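Local coordinates for protein nucleocapsid (Crimean-congo hemorrhagic fever virus, PDB 4AKL) that binds single- and double-stranded RNA, probably takes part in packaging the viral genome, and displays sequence-nonspecific double-stranded DNA endonuclease activity, at residues Y78-I88 with I137-T145; F324-F332 with M388-A398. All blocks are in the same frame, centred on the assembly; numbering follows the deposited sequence. Where two conformers were deposited one is given.

Interaction 1 (78-88 with 137-145) and interaction 2 (324-332 with 388-398) lie on the same side of the chain's centre, with contact centres about 17 and 21 Å from the centre of the chain and about 15 Å from each other. Along the chain the first closes before the second opens, yet they meet in space. Ser-84, just after helix 77-83, brings OG to 2.9 Å from Cys-391 O, a weak hydrogen bond to helix 385-392. One turn earlier, Cys-80 SG lies 3.4 Å from Thr-394 OG1. Tyr-311 of helix 306-316 is shared: it bonds Ala-83 O, packs on Ile-88 and meets the Phe-392 ring edge-to-face.

Interaction 1: residues Y78-I88 with I137-T145; sequences YECAWASSTGI and IGFRVNANT
Val-141 sets CG1 over one face of the Trp-82 indole, 3.7 Å from the centroid of the six-membered ring, a CH-pi contact. Ile-88 covers the opposite face with CG1, so the ring is sandwiched between aliphatic branches. With CG anti to the backbone N (chi1 173°), the indole reaches the 137-145 loop, where NE1 donates to Phe-139 O at 2.8 Å. The donor lies in the carbonyl plane on a lone pair, but the N-H...O angle is bent to 140°. The Phe-139 ring lies obliquely to the five-membered ring, with planes at 42°.

Toward Asn-142 and Asn-144 the packing gives way to polar links beside a more open part of the loop, where Ala-143 is exposed. Glu-79 OE2 accepts Asn-142 ND2 through its anti lone pair at 2.9 Å, and Asn-144 ND2 from above the carboxylate plane at 2.9 Å. The other oxygen, OE1, is bonded to Ser-33. Gly-138, at the other end, is exposed too and closes helix 120-136 in a Schellman motif. Two amide N-H groups and the Ser-33 hydroxyl thus meet the buried carboxylate, which would be consistent with a charged Glu-79 stabilised by neutral partners.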
ATOM      1  N   TYR A  78      15.786  13.161   4.436  1.00 39.39           N
ATOM      2  CA  TYR A  78      15.761  12.756   5.854  1.00 40.44           C
ATOM      3  C   TYR A  78      15.177  11.373   5.983  1.00 38.78           C
ATOM      4  O   TYR A  78      15.757  10.504   6.616  1.00 39.02           O
ATOM      5  CB  TYR A  78      14.930  13.735   6.686  1.00 41.91           C
ATOM      6  CG  TYR A  78      14.923  13.434   8.160  1.00 43.61           C
ATOM      7  CD1 TYR A  78      15.894  13.938   8.976  1.00 45.62           C
ATOM      8  CD2 TYR A  78      13.929  12.616   8.741  1.00 43.69           C
ATOM      9  CE1 TYR A  78      15.907  13.679  10.323  1.00 47.99           C
ATOM     10  CE2 TYR A  78      13.938  12.333  10.123  1.00 44.27           C
ATOM     11  CZ  TYR A  78      14.922  12.866  10.897  1.00 47.31           C
ATOM     12  OH  TYR A  78      14.958  12.623  12.246  1.00 48.95           O
ATOM     13  N   GLU A  79      14.036  11.164   5.353  1.00 37.32           N
ATOM     14  CA  GLU A  79      13.322   9.906   5.530  1.00 36.30           C
ATOM     15  C   GLU A  79      13.978   8.788   4.740  1.00 35.30           C
ATOM     16  O   GLU A  79      14.043   7.658   5.244  1.00 34.57           O
ATOM     17  CB  GLU A  79      11.851  10.061   5.178  1.00 35.73           C
ATOM     18  CG  GLU A  79      11.097  10.910   6.162  1.00 37.55           C
ATOM     19  CD  GLU A  79      11.288  12.448   6.011  1.00 40.05           C
ATOM     20  OE1 GLU A  79      11.728  12.911   4.935  1.00 38.49           O
ATOM     21  OE2 GLU A  79      10.973  13.188   7.006  1.00 41.70           O
ATOM     22  N   CYS A  80      14.483   9.102   3.525  1.00 34.61           N
ATOM     23  CA  CYS A  80      15.227   8.121   2.719  1.00 34.06           C
ATOM     24  C   CYS A  80      16.479   7.691   3.484  1.00 34.70           C
ATOM     25  O   CYS A  80      16.799   6.496   3.550  1.00 34.08           O
ATOM     26  CB  CYS A  80      15.611   8.708   1.348  1.00 33.48           C
ATOM     27  SG  CYS A  80      14.211   9.023   0.259  1.00 33.40           S
ATOM     28  N   ALA A  81      17.187   8.651   4.080  1.00 35.94           N
ATOM     29  CA  ALA A  81      18.374   8.294   4.873  1.00 36.79           C
ATOM     30  C   ALA A  81      17.966   7.426   6.067  1.00 37.39           C
ATOM     31  O   ALA A  81      18.638   6.439   6.388  1.00 37.90           O
ATOM     32  CB  ALA A  81      19.108   9.492   5.316  1.00 38.55           C
ATOM     33  N   TRP A  82      16.877   7.782   6.739  1.00 37.58           N
ATOM     34  CA  TRP A  82      16.399   6.968   7.856  1.00 37.73           C
ATOM     35  C   TRP A  82      16.050   5.519   7.412  1.00 35.98           C
ATOM     36  O   TRP A  82      16.410   4.546   8.091  1.00 36.14           O
ATOM     37  CB  TRP A  82      15.188   7.646   8.499  1.00 38.27           C
ATOM     38  CG  TRP A  82      14.466   6.853   9.586  1.00 38.36           C
ATOM     39  CD1 TRP A  82      13.233   6.283   9.481  1.00 36.82           C
ATOM     40  CD2 TRP A  82      14.917   6.581  10.927  1.00 40.96           C
ATOM     41  NE1 TRP A  82      12.880   5.677  10.647  1.00 38.17           N
ATOM     42  CE2 TRP A  82      13.888   5.837  11.566  1.00 40.55           C
ATOM     43  CE3 TRP A  82      16.085   6.894  11.656  1.00 43.39           C
ATOM     44  CZ2 TRP A  82      13.999   5.374  12.892  1.00 41.49           C
ATOM     45  CZ3 TRP A  82      16.193   6.451  12.967  1.00 43.91           C
ATOM     46  CH2 TRP A  82      15.155   5.700  13.575  1.00 43.97           C
ATOM     47  N   ALA A  83      15.368   5.404   6.286  1.00 34.42           N
ATOM     48  CA  ALA A  83      14.947   4.111   5.728  1.00 33.12           C
ATOM     49  C   ALA A  83      16.143   3.230   5.289  1.00 33.00           C
ATOM     50  O   ALA A  83      15.994   2.053   5.156  1.00 33.12           O
ATOM     51  CB  ALA A  83      13.947   4.337   4.545  1.00 31.02           C
ATOM     52  N   SER A  84      17.304   3.835   5.070  1.00 33.54           N
ATOM     53  CA  SER A  84      18.496   3.167   4.616  1.00 33.62           C
ATOM     54  C   SER A  84      19.597   3.163   5.681  1.00 35.06           C
ATOM     55  O   SER A  84      20.728   2.769   5.372  1.00 35.74           O
ATOM     56  CB  SER A  84      19.018   3.907   3.405  1.00 33.46           C
ATOM     57  OG  SER A  84      18.204   3.706   2.260  1.00 32.96           O
ATOM     58  N   SER A  85      19.284   3.639   6.897  1.00 35.43           N
ATOM     59  CA  SER A  85      20.260   3.750   7.993  1.00 37.53           C
ATOM     60  C   SER A  85      20.710   2.407   8.503  1.00 37.38           C
ATOM     61  O   SER A  85      19.963   1.420   8.413  1.00 35.76           O
ATOM     62  CB  SER A  85      19.690   4.567   9.157  1.00 38.75           C
ATOM     63  OG  SER A  85      18.531   3.979   9.691  1.00 39.83           O
ATOM     64  N   THR A  86      21.936   2.347   9.051  1.00 39.08           N
ATOM     65  CA  THR A  86      22.442   1.072   9.526  1.00 39.55           C
ATOM     66  C   THR A  86      21.468   0.426  10.489  1.00 39.73           C
ATOM     67  O   THR A  86      21.220  -0.813  10.393  1.00 38.65           O
ATOM     68  CB  THR A  86      23.821   1.147  10.149  1.00 41.77           C
ATOM     69  OG1 THR A  86      23.864   2.196  11.126  1.00 42.66           O
ATOM     70  CG2 THR A  86      24.928   1.359   8.992  1.00 41.99           C
ATOM     71  N   GLY A  87      20.885   1.245  11.370  1.00 40.60           N
ATOM     72  CA  GLY A  87      19.934   0.754  12.406  1.00 41.43           C
ATOM     73  C   GLY A  87      18.645   0.162  11.885  1.00 40.01           C
ATOM     74  O   GLY A  87      18.200  -0.931  12.316  1.00 39.86           O
ATOM     75  N   ILE A  88      18.032   0.868  10.945  1.00 39.20           N
ATOM     76  CA  ILE A  88      16.772   0.400  10.334  1.00 37.85           C
ATOM     77  C   ILE A  88      17.018  -0.800   9.363  1.00 36.94           C
ATOM     78  O   ILE A  88      16.264  -1.766   9.355  1.00 36.74           O
ATOM     79  CB  ILE A  88      16.047   1.578   9.674  1.00 37.48           C
ATOM     80  CG1 ILE A  88      15.607   2.572  10.757  1.00 38.49           C
ATOM     81  CG2 ILE A  88      14.892   1.077   8.796  1.00 34.58           C
ATOM     82  CD1 ILE A  88      14.511   2.038  11.682  1.00 40.05           C
ATOM     83  N   ILE A 137      10.058  -2.184  14.914  1.00 42.54           N
ATOM     84  CA  ILE A 137      11.409  -1.619  14.672  1.00 42.13           C
ATOM     85  C   ILE A 137      11.559  -0.103  15.029  1.00 43.01           C
ATOM     86  O   ILE A 137      12.641   0.495  14.811  1.00 42.66           O
ATOM     87  CB  ILE A 137      11.919  -1.923  13.198  1.00 39.75           C
ATOM     88  CG1 ILE A 137      11.248  -1.003  12.123  1.00 38.88           C
ATOM     89  CG2 ILE A 137      11.739  -3.403  12.883  1.00 37.85           C
ATOM     90  CD1 ILE A 137      11.893  -1.119  10.703  1.00 33.55           C
ATOM     91  N   GLY A 138      10.497   0.501  15.572  1.00 43.82           N
ATOM     92  CA  GLY A 138      10.443   1.952  15.747  1.00 44.63           C
ATOM     93  C   GLY A 138      10.614   2.729  14.457  1.00 42.81           C
ATOM     94  O   GLY A 138      11.396   3.664  14.398  1.00 43.32           O
ATOM     95  N   PHE A 139       9.910   2.350  13.400  1.00 41.25           N
ATOM     96  CA  PHE A 139      10.076   3.067  12.105  1.00 39.90           C
ATOM     97  C   PHE A 139       9.640   4.539  12.196  1.00 41.18           C
ATOM     98  O   PHE A 139      10.331   5.429  11.678  1.00 40.44           O
ATOM     99  CB  PHE A 139       9.326   2.392  10.929  1.00 38.22           C
ATOM    100  CG  PHE A 139       9.637   3.037   9.566  1.00 36.30           C
ATOM    101  CD1 PHE A 139      10.906   2.936   9.010  1.00 35.23           C
ATOM    102  CD2 PHE A 139       8.679   3.757   8.880  1.00 34.75           C
ATOM    103  CE1 PHE A 139      11.200   3.531   7.820  1.00 33.07           C
ATOM    104  CE2 PHE A 139       8.953   4.361   7.654  1.00 32.19           C
ATOM    105  CZ  PHE A 139      10.205   4.269   7.127  1.00 32.54           C
ATOM    106  N   ARG A 140       8.508   4.787  12.869  1.00 42.34           N
ATOM    107  CA  ARG A 140       7.967   6.133  13.007  0.50 43.69           C
ATOM    108  C   ARG A 140       8.913   7.048  13.780  1.00 45.30           C
ATOM    109  O   ARG A 140       9.145   6.808  14.923  1.00 46.77           O
ATOM    110  CB  ARG A 140       6.597   6.103  13.737  0.50 44.69           C
ATOM    111  CG  ARG A 140       5.839   7.435  13.675  0.50 46.38           C
ATOM    112  CD  ARG A 140       4.836   7.607  14.790  0.50 48.92           C
ATOM    113  NE  ARG A 140       4.353   8.981  14.834  0.50 51.65           N
ATOM    114  CZ  ARG A 140       3.104   9.377  14.600  0.50 52.44           C
ATOM    115  NH1 ARG A 140       2.143   8.513  14.306  0.50 51.76           N
ATOM    116  NH2 ARG A 140       2.822  10.664  14.667  0.50 53.85           N
ATOM    117  N   VAL A 141       9.436   8.085  13.129  1.00 45.22           N
ATOM    118  CA  VAL A 141      10.193   9.129  13.821  1.00 47.48           C
ATOM    119  C   VAL A 141       9.603  10.509  13.571  1.00 48.46           C
ATOM    120  O   VAL A 141      10.092  11.462  14.097  1.00 50.31           O
ATOM    121  CB  VAL A 141      11.671   9.156  13.415  1.00 47.36           C
ATOM    122  CG1 VAL A 141      12.381   7.950  14.013  1.00 47.79           C
ATOM    123  CG2 VAL A 141      11.815   9.216  11.908  1.00 44.61           C
ATOM    124  N   ASN A 142       8.559  10.603  12.750  1.00 47.65           N
ATOM    125  CA  ASN A 142       7.891  11.878  12.413  1.00 48.32           C
ATOM    126  C   ASN A 142       6.621  11.551  11.627  1.00 46.93           C
ATOM    127  O   ASN A 142       6.351  10.367  11.342  1.00 45.23           O
ATOM    128  CB  ASN A 142       8.808  12.882  11.647  1.00 47.80           C
ATOM    129  CG  ASN A 142       9.359  12.342  10.279  1.00 46.23           C
ATOM    130  OD1 ASN A 142       8.838  11.365   9.644  1.00 42.02           O
ATOM    131  ND2 ASN A 142      10.422  13.011   9.812  1.00 44.43           N
ATOM    132  N   ALA A 143       5.846  12.576  11.274  1.00 47.54           N
ATOM    133  CA  ALA A 143       4.590  12.376  10.536  1.00 46.77           C
ATOM    134  C   ALA A 143       4.835  11.762   9.160  1.00 44.47           C
ATOM    135  O   ALA A 143       4.021  11.007   8.683  1.00 43.76           O
ATOM    136  CB  ALA A 143       3.819  13.685  10.396  1.00 48.18           C
ATOM    137  N   ASN A 144       5.966  12.087   8.530  1.00 43.66           N
ATOM    138  CA  ASN A 144       6.324  11.515   7.199  1.00 41.39           C
ATOM    139  C   ASN A 144       6.549  10.011   7.256  1.00 39.71           C
ATOM    140  O   ASN A 144       6.483   9.370   6.247  1.00 38.81           O
ATOM    141  CB  ASN A 144       7.584  12.195   6.629  1.00 40.88           C
ATOM    142  CG  ASN A 144       7.352  13.675   6.218  1.00 43.12           C
ATOM    143  OD1 ASN A 144       6.197  14.123   5.953  1.00 42.46           O
ATOM    144  ND2 ASN A 144       8.472  14.440   6.131  1.00 43.15           N
ATOM    145  N   THR A 145       6.820   9.450   8.445  1.00 40.25           N
ATOM    146  CA  THR A 145       7.081   8.011   8.604  1.00 38.79           C
ATOM    147  C   THR A 145       6.001   7.312   9.429  1.00 39.73           C
ATOM    148  O   THR A 145       6.256   6.261  10.022  1.00 40.10           O
ATOM    149  CB  THR A 145       8.474   7.812   9.224  1.00 39.49           C
ATOM    150  OG1 THR A 145       8.599   8.613  10.431  1.00 39.44           O
ATOM    151  CG2 THR A 145       9.600   8.178   8.173  1.00 37.87           C
TER

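Interaction 2: residues F324-F332 with M388-A398; sequences FPTVSQFLF and MGVCFGTIPVA
Ser-328 links helix 324-332 to the chain leaving helix 388-392 through a single hydroxyl with two partners. Its OG donates to Phe-392 O at 2.8 Å, nearly along the C=O axis, and accepts Val-397 N at 3.1 Å. A chi1 of 170°, which sets OG opposite the backbone N, directs OG between these two backbone groups, so the hydroxyl bridges Phe-392, at the end of the helix, and Val-397 in the loop after it.

Apolar contacts flank this polar centre. On one flank the Phe-324 ring points its edge at the face of Phe-392, an offset edge-to-face pair with centroids 5.1 Å apart and planes at 88°. Next to that edge, Phe-324 CE2 touches Val-397 CG1, while Val-397 CG2 packs on Pro-325. On the other flank Pro-396 lies over the Phe-332 ring, its CG 3.7 Å from the ring centroid and almost on the ring normal, a CH-pi contact. Facing helix 385-392, Leu-331 places CD1 against Met-388 CB and Phe-392 CB. Gly-393 packs its CA on Leu-331 CB (3.8 Å), and its carbonyl O comes 3.1 Å from Phe-332 CA, a CA-H...O contact.

Further out, a water donates to Pro-325 O and to Gln-329 OE1 and accepts Ala-398 N, tying Ala-398 to the helix. Tyr-311 adds a second edge-to-face partner to Phe-392, and a backbone hydrogen bond joins Val-397 to Lys-4, near the start of the chain. The two short helix axes approach to 8.9 Å at -117°, a steep helix-helix crossing. The arrangement is a helix packed across the C-terminal end of another and the loop that follows it, within the largely helical nairovirus nucleocapsid fold.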
ATOM      1  N   PHE A 324      23.902  -4.833   1.767  1.00 36.24           N
ATOM      2  CA  PHE A 324      22.873  -3.799   1.458  1.00 35.06           C
ATOM      3  C   PHE A 324      23.394  -2.616   0.671  1.00 35.21           C
ATOM      4  O   PHE A 324      22.722  -2.168  -0.240  1.00 34.14           O
ATOM      5  CB  PHE A 324      22.186  -3.293   2.737  1.00 35.33           C
ATOM      6  CG  PHE A 324      21.307  -2.116   2.506  1.00 34.71           C
ATOM      7  CD1 PHE A 324      20.013  -2.282   2.028  1.00 34.92           C
ATOM      8  CD2 PHE A 324      21.772  -0.837   2.721  1.00 35.10           C
ATOM      9  CE1 PHE A 324      19.202  -1.175   1.791  1.00 33.59           C
ATOM     10  CE2 PHE A 324      20.955   0.261   2.488  1.00 34.77           C
ATOM     11  CZ  PHE A 324      19.701   0.087   2.040  1.00 34.50           C
ATOM     12  N   PRO A 325      24.611  -2.108   0.998  1.00 35.96           N
ATOM     13  CA  PRO A 325      25.079  -0.937   0.252  1.00 36.35           C
ATOM     14  C   PRO A 325      25.202  -1.125  -1.286  1.00 35.22           C
ATOM     15  O   PRO A 325      25.078  -0.145  -2.039  1.00 34.78           O
ATOM     16  CB  PRO A 325      26.455  -0.664   0.867  1.00 37.80           C
ATOM     17  CG  PRO A 325      26.378  -1.309   2.230  1.00 38.88           C
ATOM     18  CD  PRO A 325      25.616  -2.543   1.977  1.00 37.29           C
ATOM     19  N   THR A 326      25.412  -2.357  -1.725  1.00 34.80           N
ATOM     20  CA  THR A 326      25.405  -2.706  -3.176  1.00 33.77           C
ATOM     21  C   THR A 326      23.984  -2.693  -3.793  1.00 32.69           C
ATOM     22  O   THR A 326      23.796  -2.398  -5.027  1.00 31.39           O
ATOM     23  CB  THR A 326      26.100  -4.069  -3.413  1.00 34.58           C
ATOM     24  OG1 THR A 326      25.254  -5.126  -2.967  1.00 33.53           O
ATOM     25  CG2 THR A 326      27.465  -4.145  -2.661  1.00 35.90           C
ATOM     26  N   VAL A 327      22.956  -3.003  -2.977  1.00 31.90           N
ATOM     27  CA  VAL A 327      21.576  -2.897  -3.476  1.00 30.59           C
ATOM     28  C   VAL A 327      21.271  -1.418  -3.684  1.00 30.36           C
ATOM     29  O   VAL A 327      20.742  -0.998  -4.702  1.00 28.63           O
ATOM     30  CB  VAL A 327      20.537  -3.498  -2.509  1.00 30.50           C
ATOM     31  CG1 VAL A 327      19.153  -3.296  -3.048  1.00 27.41           C
ATOM     32  CG2 VAL A 327      20.805  -4.996  -2.273  1.00 29.67           C
ATOM     33  N   SER A 328      21.627  -0.644  -2.672  1.00 31.38           N
ATOM     34  CA  SER A 328      21.507   0.792  -2.693  1.00 31.51           C
ATOM     35  C   SER A 328      22.233   1.385  -3.898  1.00 31.21           C
ATOM     36  O   SER A 328      21.708   2.230  -4.600  1.00 31.04           O
ATOM     37  CB  SER A 328      22.020   1.366  -1.374  1.00 32.21           C
ATOM     38  OG  SER A 328      22.146   2.776  -1.420  1.00 33.36           O
ATOM     39  N   GLN A 329      23.437   0.922  -4.155  1.00 32.40           N
ATOM     40  CA  GLN A 329      24.205   1.454  -5.273  1.00 32.26           C
ATOM     41  C   GLN A 329      23.515   1.123  -6.606  1.00 31.50           C
ATOM     42  O   GLN A 329      23.383   1.990  -7.492  1.00 30.69           O
ATOM     43  CB  GLN A 329      25.611   0.915  -5.283  1.00 33.71           C
ATOM     44  CG  GLN A 329      26.548   1.742  -6.188  1.00 34.11           C
ATOM     45  CD  GLN A 329      26.918   3.027  -5.516  1.00 35.51           C
ATOM     46  OE1 GLN A 329      27.196   3.044  -4.303  1.00 37.65           O
ATOM     47  NE2 GLN A 329      26.916   4.108  -6.264  1.00 36.49           N
ATOM     48  N   PHE A 330      23.072  -0.133  -6.735  1.00 30.80           N
ATOM     49  CA  PHE A 330      22.368  -0.603  -7.928  1.00 29.94           C
ATOM     50  C   PHE A 330      21.163   0.314  -8.266  1.00 29.70           C
ATOM     51  O   PHE A 330      20.979   0.735  -9.401  1.00 29.16           O
ATOM     52  CB  PHE A 330      21.889  -2.048  -7.704  1.00 29.68           C
ATOM     53  CG  PHE A 330      21.305  -2.708  -8.921  1.00 28.62           C
ATOM     54  CD1 PHE A 330      19.989  -2.565  -9.231  1.00 28.90           C
ATOM     55  CD2 PHE A 330      22.089  -3.532  -9.728  1.00 31.73           C
ATOM     56  CE1 PHE A 330      19.446  -3.214 -10.373  1.00 28.08           C
ATOM     57  CE2 PHE A 330      21.568  -4.168 -10.821  1.00 30.87           C
ATOM     58  CZ  PHE A 330      20.225  -3.984 -11.144  1.00 31.00           C
ATOM     59  N   LEU A 331      20.346   0.594  -7.246  1.00 29.26           N
ATOM     60  CA  LEU A 331      19.170   1.411  -7.409  1.00 28.60           C
ATOM     61  C   LEU A 331      19.504   2.859  -7.687  1.00 29.47           C
ATOM     62  O   LEU A 331      18.809   3.499  -8.455  1.00 29.36           O
ATOM     63  CB  LEU A 331      18.264   1.265  -6.210  1.00 28.20           C
ATOM     64  CG  LEU A 331      17.683  -0.159  -5.993  1.00 26.57           C
ATOM     65  CD1 LEU A 331      17.194  -0.396  -4.538  1.00 23.42           C
ATOM     66  CD2 LEU A 331      16.543  -0.466  -7.015  1.00 24.23           C
ATOM     67  N   PHE A 332      20.576   3.347  -7.102  1.00 30.47           N
ATOM     68  CA  PHE A 332      21.013   4.708  -7.300  1.00 32.61           C
ATOM     69  C   PHE A 332      21.404   4.933  -8.745  1.00 33.66           C
ATOM     70  O   PHE A 332      20.995   5.904  -9.325  1.00 34.06           O
ATOM     71  CB  PHE A 332      22.202   5.051  -6.386  1.00 33.57           C
ATOM     72  CG  PHE A 332      22.838   6.395  -6.669  1.00 35.03           C
ATOM     73  CD1 PHE A 332      22.247   7.567  -6.230  1.00 35.50           C
ATOM     74  CD2 PHE A 332      24.050   6.479  -7.369  1.00 37.93           C
ATOM     75  CE1 PHE A 332      22.816   8.801  -6.493  1.00 37.48           C
ATOM     76  CE2 PHE A 332      24.677   7.719  -7.628  1.00 37.85           C
ATOM     77  CZ  PHE A 332      24.064   8.883  -7.193  1.00 38.96           C
ATOM     78  N   MET A 388      11.469  -0.047  -4.192  1.00 24.74           N
ATOM     79  CA  MET A 388      12.780  -0.233  -3.560  1.00 24.76           C
ATOM     80  C   MET A 388      13.688   0.959  -3.835  1.00 25.28           C
ATOM     81  O   MET A 388      14.426   1.378  -2.944  1.00 25.41           O
ATOM     82  CB  MET A 388      13.454  -1.515  -4.074  1.00 24.64           C
ATOM     83  CG  MET A 388      12.677  -2.761  -3.841  1.00 23.60           C
ATOM     84  SD  MET A 388      13.560  -4.283  -4.363  1.00 26.17           S
ATOM     85  CE  MET A 388      14.677  -4.384  -3.004  1.00 24.54           C
ATOM     86  N   GLY A 389      13.618   1.527  -5.051  1.00 24.61           N
ATOM     87  CA  GLY A 389      14.474   2.636  -5.427  1.00 25.16           C
ATOM     88  C   GLY A 389      14.199   3.895  -4.569  1.00 26.12           C
ATOM     89  O   GLY A 389      15.121   4.560  -4.167  1.00 26.66           O
ATOM     90  N   VAL A 390      12.949   4.227  -4.304  1.00 26.52           N
ATOM     91  CA  VAL A 390      12.705   5.387  -3.449  1.00 28.01           C
ATOM     92  C   VAL A 390      13.179   5.148  -1.997  1.00 28.73           C
ATOM     93  O   VAL A 390      13.636   6.065  -1.337  1.00 29.82           O
ATOM     94  CB  VAL A 390      11.226   5.883  -3.497  1.00 27.91           C
ATOM     95  CG1 VAL A 390      10.290   4.897  -2.811  1.00 29.01           C
ATOM     96  CG2 VAL A 390      11.119   7.244  -2.889  1.00 28.47           C
ATOM     97  N   CYS A 391      13.118   3.909  -1.508  1.00 28.72           N
ATOM     98  CA  CYS A 391      13.604   3.649  -0.144  1.00 29.10           C
ATOM     99  C   CYS A 391      15.121   3.638   0.056  1.00 29.30           C
ATOM    100  O   CYS A 391      15.642   4.126   1.073  1.00 29.19           O
ATOM    101  CB  CYS A 391      13.072   2.302   0.308  1.00 29.35           C
ATOM    102  SG  CYS A 391      11.321   2.078   0.402  1.00 31.20           S
ATOM    103  N   PHE A 392      15.830   3.023  -0.920  1.00 28.75           N
ATOM    104  CA  PHE A 392      17.264   2.684  -0.792  1.00 28.95           C
ATOM    105  C   PHE A 392      18.159   3.259  -1.884  1.00 29.12           C
ATOM    106  O   PHE A 392      19.390   3.112  -1.800  1.00 30.01           O
ATOM    107  CB  PHE A 392      17.468   1.172  -0.850  1.00 28.07           C
ATOM    108  CG  PHE A 392      16.497   0.365  -0.016  1.00 27.94           C
ATOM    109  CD1 PHE A 392      16.261   0.667   1.309  1.00 28.39           C
ATOM    110  CD2 PHE A 392      15.861  -0.729  -0.553  1.00 27.61           C
ATOM    111  CE1 PHE A 392      15.386  -0.096   2.047  1.00 27.85           C
ATOM    112  CE2 PHE A 392      14.976  -1.481   0.192  1.00 26.49           C
ATOM    113  CZ  PHE A 392      14.756  -1.164   1.467  1.00 27.14           C
ATOM    114  N   GLY A 393      17.563   3.900  -2.888  1.00 28.54           N
ATOM    115  CA  GLY A 393      18.298   4.345  -4.053  1.00 28.91           C
ATOM    116  C   GLY A 393      18.416   5.802  -4.397  1.00 29.34           C
ATOM    117  O   GLY A 393      19.059   6.105  -5.371  1.00 28.98           O
ATOM    118  N   THR A 394      17.815   6.702  -3.620  1.00 30.31           N
ATOM    119  CA  THR A 394      17.976   8.137  -3.873  1.00 30.82           C
ATOM    120  C   THR A 394      19.258   8.619  -3.256  1.00 32.90           C
ATOM    121  O   THR A 394      19.805   9.663  -3.662  1.00 34.05           O
ATOM    122  CB  THR A 394      16.819   8.951  -3.331  1.00 31.45           C
ATOM    123  OG1 THR A 394      16.835   8.936  -1.885  1.00 30.78           O
ATOM    124  CG2 THR A 394      15.467   8.430  -3.873  1.00 26.96           C
ATOM    125  N   ILE A 395      19.732   7.879  -2.265  1.00 33.07           N
ATOM    126  CA  ILE A 395      21.031   8.103  -1.620  1.00 34.47           C
ATOM    127  C   ILE A 395      21.825   6.782  -1.653  1.00 34.06           C
ATOM    128  O   ILE A 395      21.369   5.796  -1.094  1.00 33.05           O
ATOM    129  CB  ILE A 395      20.854   8.507  -0.140  1.00 35.36           C
ATOM    130  CG1 ILE A 395      19.951   9.760   0.053  1.00 36.07           C
ATOM    131  CG2 ILE A 395      22.156   8.765   0.454  1.00 36.35           C
ATOM    132  CD1 ILE A 395      19.571  10.064   1.541  1.00 35.06           C
ATOM    133  N   PRO A 396      22.977   6.744  -2.330  1.00 35.06           N
ATOM    134  CA  PRO A 396      23.816   5.534  -2.279  1.00 35.64           C
ATOM    135  C   PRO A 396      24.575   5.521  -0.949  1.00 37.09           C
ATOM    136  O   PRO A 396      25.391   6.426  -0.673  1.00 37.68           O
ATOM    137  CB  PRO A 396      24.756   5.703  -3.451  1.00 36.31           C
ATOM    138  CG  PRO A 396      24.955   7.150  -3.586  1.00 37.29           C
ATOM    139  CD  PRO A 396      23.657   7.826  -3.063  1.00 36.61           C
ATOM    140  N   VAL A 397      24.299   4.526  -0.127  1.00 36.91           N
ATOM    141  CA  VAL A 397      24.759   4.585   1.276  1.00 38.68           C
ATOM    142  C   VAL A 397      26.263   4.484   1.449  1.00 40.96           C
ATOM    143  O   VAL A 397      26.790   4.913   2.473  1.00 42.90           O
ATOM    144  CB  VAL A 397      24.065   3.525   2.170  1.00 37.85           C
ATOM    145  CG1 VAL A 397      22.553   3.746   2.186  1.00 35.72           C
ATOM    146  CG2 VAL A 397      24.442   2.147   1.738  1.00 37.10           C
ATOM    147  N   ALA A 398      26.945   3.931   0.450  1.00 41.59           N
ATOM    148  CA  ALA A 398      28.409   3.849   0.445  1.00 43.54           C
ATOM    149  C   ALA A 398      29.081   5.224   0.297  1.00 45.68           C
ATOM    150  O   ALA A 398      30.180   5.418   0.794  1.00 47.07           O
ATOM    151  CB  ALA A 398      28.891   2.902  -0.678  1.00 42.92           C
TER
HETATM  152  O   HOH W   1      25.733   2.514  -2.078  1.00 42.21           O